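Side-chain contacts in m3DLH protein (Halieaceae bacterium, PDB 7JKA), which probably hydrolyses dienelactones and related esters, and may also act as a phosphotriesterase: residues 63-67 and 68-72; 237-240 and 241-245. All coordinates share one frame; numbering follows the deposited sequence. Where two conformers were deposited one is given.

Contact 1: 63-67 and 68-72; sequences RRLAG and LGYAA
Leu65 is the bump around which the chain folds as it leaves helix 56-67, and Tyr70 and Ala72 form the hollow that receives it. One branch, Leu65 CD2, lies 3.8 Å from the ring carbon Tyr70 CD2, with the two side chains running obliquely to each other. Nearer the backbone of the same leucine, the methyl of Ala72 fits against its root, Ala72 CB 3.8 Å from Leu65 CB and almost as near to CD1. Chi1 of Tyr70 (-52°) sets CG beside its own backbone N, which brings the start of the ring close to the carbonyl oxygen of Leu65, Tyr70 CD2 lying 3.5 Å from Leu65 O. That oxygen is gripped twice, from opposite faces of its plane: Tyr70 N donates at 3.1 Å, tilted 30° from the plane, and Leu68 N from well above it. Gly69, the first residue to leave helical backbone angles, has positive phi; its N bonds to Ala66 O at 3.0 Å, and with the bond from Tyr70 N to Leu65 O this makes a Schellman motif. A side chain at Gly69 would be jammed against the preceding carbonyl. The turn thereby passes helix 56-67 into strand 71-74, the second half of a beta-alpha-beta crossover that began at strand 42-48, as in other alpha/beta hydrolases. Ala66 CA also makes a C-H...O contact of 3.3 Å with Tyr70 O, drawing the start of the outgoing chain against the last helical turn. With an alanine at Tyr70, Leu65 CD2 is likely to lose its aromatic neighbour and a gap to open beside the Leu65 carbonyl. Leu68 folds back along the helix, its CG 3.5 Å from Arg64 O, while the guanidinium of Arg64 leads away to salt bridges with Glu60 and Glu235.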
# COMPACT_ATOMS: atom_id res chain seq x y z
N ARG A 63 0.72 -8.97 -9.42
CA ARG A 63 1.20 -10.15 -10.14
C ARG A 63 2.48 -10.69 -9.52
O ARG A 63 2.61 -11.90 -9.31
CB ARG A 63 1.41 -9.81 -11.61
CG ARG A 63 1.57 -11.02 -12.51
CD ARG A 63 2.10 -10.59 -13.87
NE ARG A 63 3.46 -10.08 -13.72
CZ ARG A 63 4.53 -10.85 -13.55
NH1 ARG A 63 4.42 -12.17 -13.56
NH2 ARG A 63 5.73 -10.28 -13.40
N ARG A 64 3.43 -9.80 -9.20
CA ARG A 64 4.69 -10.25 -8.61
C ARG A 64 4.46 -10.92 -7.26
O ARG A 64 5.09 -11.93 -6.94
CB ARG A 64 5.65 -9.07 -8.49
CG ARG A 64 6.07 -8.48 -9.83
CD ARG A 64 7.00 -7.27 -9.64
NE ARG A 64 7.27 -6.64 -10.92
CZ ARG A 64 7.99 -5.54 -11.08
NH1 ARG A 64 8.52 -4.93 -10.02
NH2 ARG A 64 8.16 -5.03 -12.29
N LEU A 65 3.51 -10.40 -6.48
CA LEU A 65 3.18 -11.01 -5.19
C LEU A 65 2.58 -12.41 -5.38
O LEU A 65 2.88 -13.33 -4.61
CB LEU A 65 2.21 -10.10 -4.43
CG LEU A 65 2.89 -8.82 -3.89
CD1 LEU A 65 1.79 -7.87 -3.51
CD2 LEU A 65 3.78 -9.10 -2.68
N ALA A 66 1.71 -12.58 -6.37
CA ALA A 66 1.21 -13.92 -6.68
C ALA A 66 2.36 -14.86 -7.02
O ALA A 66 2.32 -16.05 -6.67
CB ALA A 66 0.21 -13.85 -7.84
N GLY A 67 3.40 -14.35 -7.70
CA GLY A 67 4.55 -15.19 -8.01
C GLY A 67 5.34 -15.60 -6.78
O GLY A 67 6.12 -16.56 -6.86
N LEU A 68 5.15 -14.91 -5.66
CA LEU A 68 5.76 -15.28 -4.40
C LEU A 68 4.90 -16.22 -3.57
O LEU A 68 5.31 -16.59 -2.46
CB LEU A 68 6.04 -14.01 -3.57
CG LEU A 68 7.05 -13.07 -4.22
CD1 LEU A 68 7.15 -11.78 -3.41
CD2 LEU A 68 8.40 -13.77 -4.37
N GLY A 69 3.74 -16.61 -4.08
CA GLY A 69 2.84 -17.50 -3.36
C GLY A 69 1.78 -16.79 -2.55
O GLY A 69 1.20 -17.40 -1.64
N TYR A 70 1.51 -15.53 -2.83
CA TYR A 70 0.47 -14.80 -2.11
C TYR A 70 -0.77 -14.64 -3.00
O TYR A 70 -0.73 -14.90 -4.20
CB TYR A 70 0.97 -13.43 -1.67
CG TYR A 70 2.27 -13.47 -0.91
CD1 TYR A 70 2.50 -14.44 0.06
CD2 TYR A 70 3.27 -12.56 -1.18
CE1 TYR A 70 3.68 -14.48 0.74
CE2 TYR A 70 4.46 -12.60 -0.50
CZ TYR A 70 4.65 -13.55 0.46
OH TYR A 70 5.84 -13.61 1.16
N ALA A 71 -1.87 -14.22 -2.39
CA ALA A 71 -3.06 -13.76 -3.10
C ALA A 71 -3.13 -12.27 -2.87
O ALA A 71 -3.21 -11.84 -1.72
CB ALA A 71 -4.33 -14.44 -2.57
N ALA A 72 -3.06 -11.48 -3.94
CA ALA A 72 -2.88 -10.04 -3.84
C ALA A 72 -4.05 -9.34 -4.51
O ALA A 72 -4.33 -9.58 -5.69
CB ALA A 72 -1.54 -9.64 -4.46

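Contact 2: 237-240 and 241-245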
# COMPACT_ATOMS: atom_id res chain seq x y z
N ARG A 237 16.01 -3.44 -3.76
CA ARG A 237 16.32 -3.55 -2.33
C ARG A 237 15.06 -3.48 -1.47
O ARG A 237 14.90 -4.25 -0.51
CB ARG A 237 17.29 -2.44 -1.91
CG ARG A 237 18.69 -2.60 -2.45
CD ARG A 237 19.42 -1.28 -2.34
NE ARG A 237 20.82 -1.46 -2.64
CZ ARG A 237 21.70 -0.46 -2.66
NH1 ARG A 237 21.31 0.78 -2.39
NH2 ARG A 237 22.97 -0.71 -2.93
N SER A 238 14.19 -2.51 -1.76
CA SER A 238 12.98 -2.37 -0.96
C SER A 238 12.03 -3.55 -1.17
O SER A 238 11.38 -3.98 -0.21
CB SER A 238 12.28 -1.05 -1.29
OG SER A 238 11.91 -0.95 -2.66
N TRP A 239 11.95 -4.10 -2.39
CA TRP A 239 11.13 -5.30 -2.58
C TRP A 239 11.69 -6.47 -1.77
O TRP A 239 10.93 -7.24 -1.16
CB TRP A 239 11.09 -5.66 -4.06
CG TRP A 239 10.03 -6.63 -4.46
CD1 TRP A 239 10.21 -7.93 -4.85
CD2 TRP A 239 8.62 -6.37 -4.53
NE1 TRP A 239 8.99 -8.50 -5.14
CE2 TRP A 239 8.00 -7.56 -4.97
CE3 TRP A 239 7.81 -5.25 -4.28
CZ2 TRP A 239 6.61 -7.67 -5.16
CZ3 TRP A 239 6.44 -5.36 -4.47
CH2 TRP A 239 5.85 -6.56 -4.91
N THR A 240 13.01 -6.61 -1.74
CA THR A 240 13.62 -7.65 -0.92
C THR A 240 13.32 -7.43 0.55
O THR A 240 13.03 -8.38 1.29
CB THR A 240 15.13 -7.68 -1.16
OG1 THR A 240 15.36 -8.12 -2.50
CG2 THR A 240 15.85 -8.64 -0.20
N ALA A 241 13.40 -6.18 1.02
CA ALA A 241 13.10 -5.92 2.42
C ALA A 241 11.66 -6.29 2.74
O ALA A 241 11.39 -6.88 3.79
CB ALA A 241 13.38 -4.45 2.76
N MET A 242 10.72 -5.98 1.84
CA MET A 242 9.33 -6.40 1.99
C MET A 242 9.23 -7.91 2.07
O MET A 242 8.55 -8.46 2.95
CB MET A 242 8.51 -5.88 0.81
CG MET A 242 7.03 -6.28 0.86
SD MET A 242 6.29 -6.25 -0.78
CE MET A 242 7.03 -7.74 -1.46
N ARG A 243 9.88 -8.62 1.14
CA ARG A 243 9.83 -10.08 1.15
C ARG A 243 10.40 -10.65 2.44
O ARG A 243 9.85 -11.61 2.99
CB ARG A 243 10.59 -10.65 -0.05
CG ARG A 243 9.92 -10.44 -1.39
CD ARG A 243 10.72 -11.16 -2.48
NE ARG A 243 10.72 -12.61 -2.27
CZ ARG A 243 11.39 -13.50 -3.01
NH1 ARG A 243 12.13 -13.10 -4.04
NH2 ARG A 243 11.31 -14.79 -2.73
N ASN A 244 11.50 -10.08 2.95
CA ASN A 244 12.07 -10.58 4.21
C ASN A 244 11.11 -10.40 5.37
O ASN A 244 11.02 -11.26 6.25
CB ASN A 244 13.39 -9.88 4.54
CG ASN A 244 14.53 -10.20 3.57
OD1 ASN A 244 14.54 -11.23 2.90
ND2 ASN A 244 15.52 -9.31 3.51
N LEU A 245 10.40 -9.26 5.41
CA LEU A 245 9.42 -9.03 6.47
C LEU A 245 8.25 -9.99 6.35
O LEU A 245 7.83 -10.60 7.34
CB LEU A 245 8.91 -7.58 6.42
CG LEU A 245 7.92 -7.21 7.53
CD1 LEU A 245 8.54 -7.40 8.91
CD2 LEU A 245 7.46 -5.77 7.36
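Trp239 offers one face of its indole to the end of Met242, one turn further along helix 232-250. The methyl CE of Met242 sits 3.5 Å from the centroid of the six-membered ring and only 5° off its normal, a CH-pi contact over the centre of that ring. The sulfur follows: SD is 4.0 Å from the same centroid, 21° off the normal, which makes the pair a Met-aromatic contact as well. Both side chains leave the helix with CG anti to the backbone N (chi1 -165° in Trp239), and they run side by side in the same direction; the bend at chi3 of the methionine then turns its methyl onto the indole. At the five-membered end of the ring, Arg243 CD approaches Trp239 CD1 obliquely at 4.0 Å, with the guanidinium carried on beyond. The case illustrates i to i+3 and i to i+4 packing on an alpha-helix, here the C-terminal helix of an alpha/beta-hydrolase fold, packed against the central sheet. Met242 is buried against Val152 and Phe154 of strand 150-154, and Ala241 meets Leu174 of strand 172-178 and Tyr208 of strand 203-208. Beneath the side chains the i to i+4 ladder is regular, Arg243 N donating to Trp239 O at 2.9 Å and Asn244 N to Thr240 O at 2.8 Å. On the exposed flank Thr240 and Asn244 lie alongside each other, CG2 of the threonine 3.8 Å from ND2 of the asparagine, while Thr240 OG1 bonds back to Ala236 O.

From the N terminus, contact 1 comes first: it closes the tight turn between helix 56-67 and strand 71-74, and it is complete long before the chain reaches contact 2, within helix 232-250. The two are thus in series, neither nested nor crossed, and each is local. In space their centres are about 14 Å apart and their side chains meet. Leu65 CD2 packs on Met242 CE at 3.7 Å, and Arg64 CB on Trp239 CZ2 at the same distance, so the indole and the methionine methyl lie against the earlier helix. Leu68 also packs on Arg243; together these contacts join the beta-alpha-beta unit to the C-terminal helix.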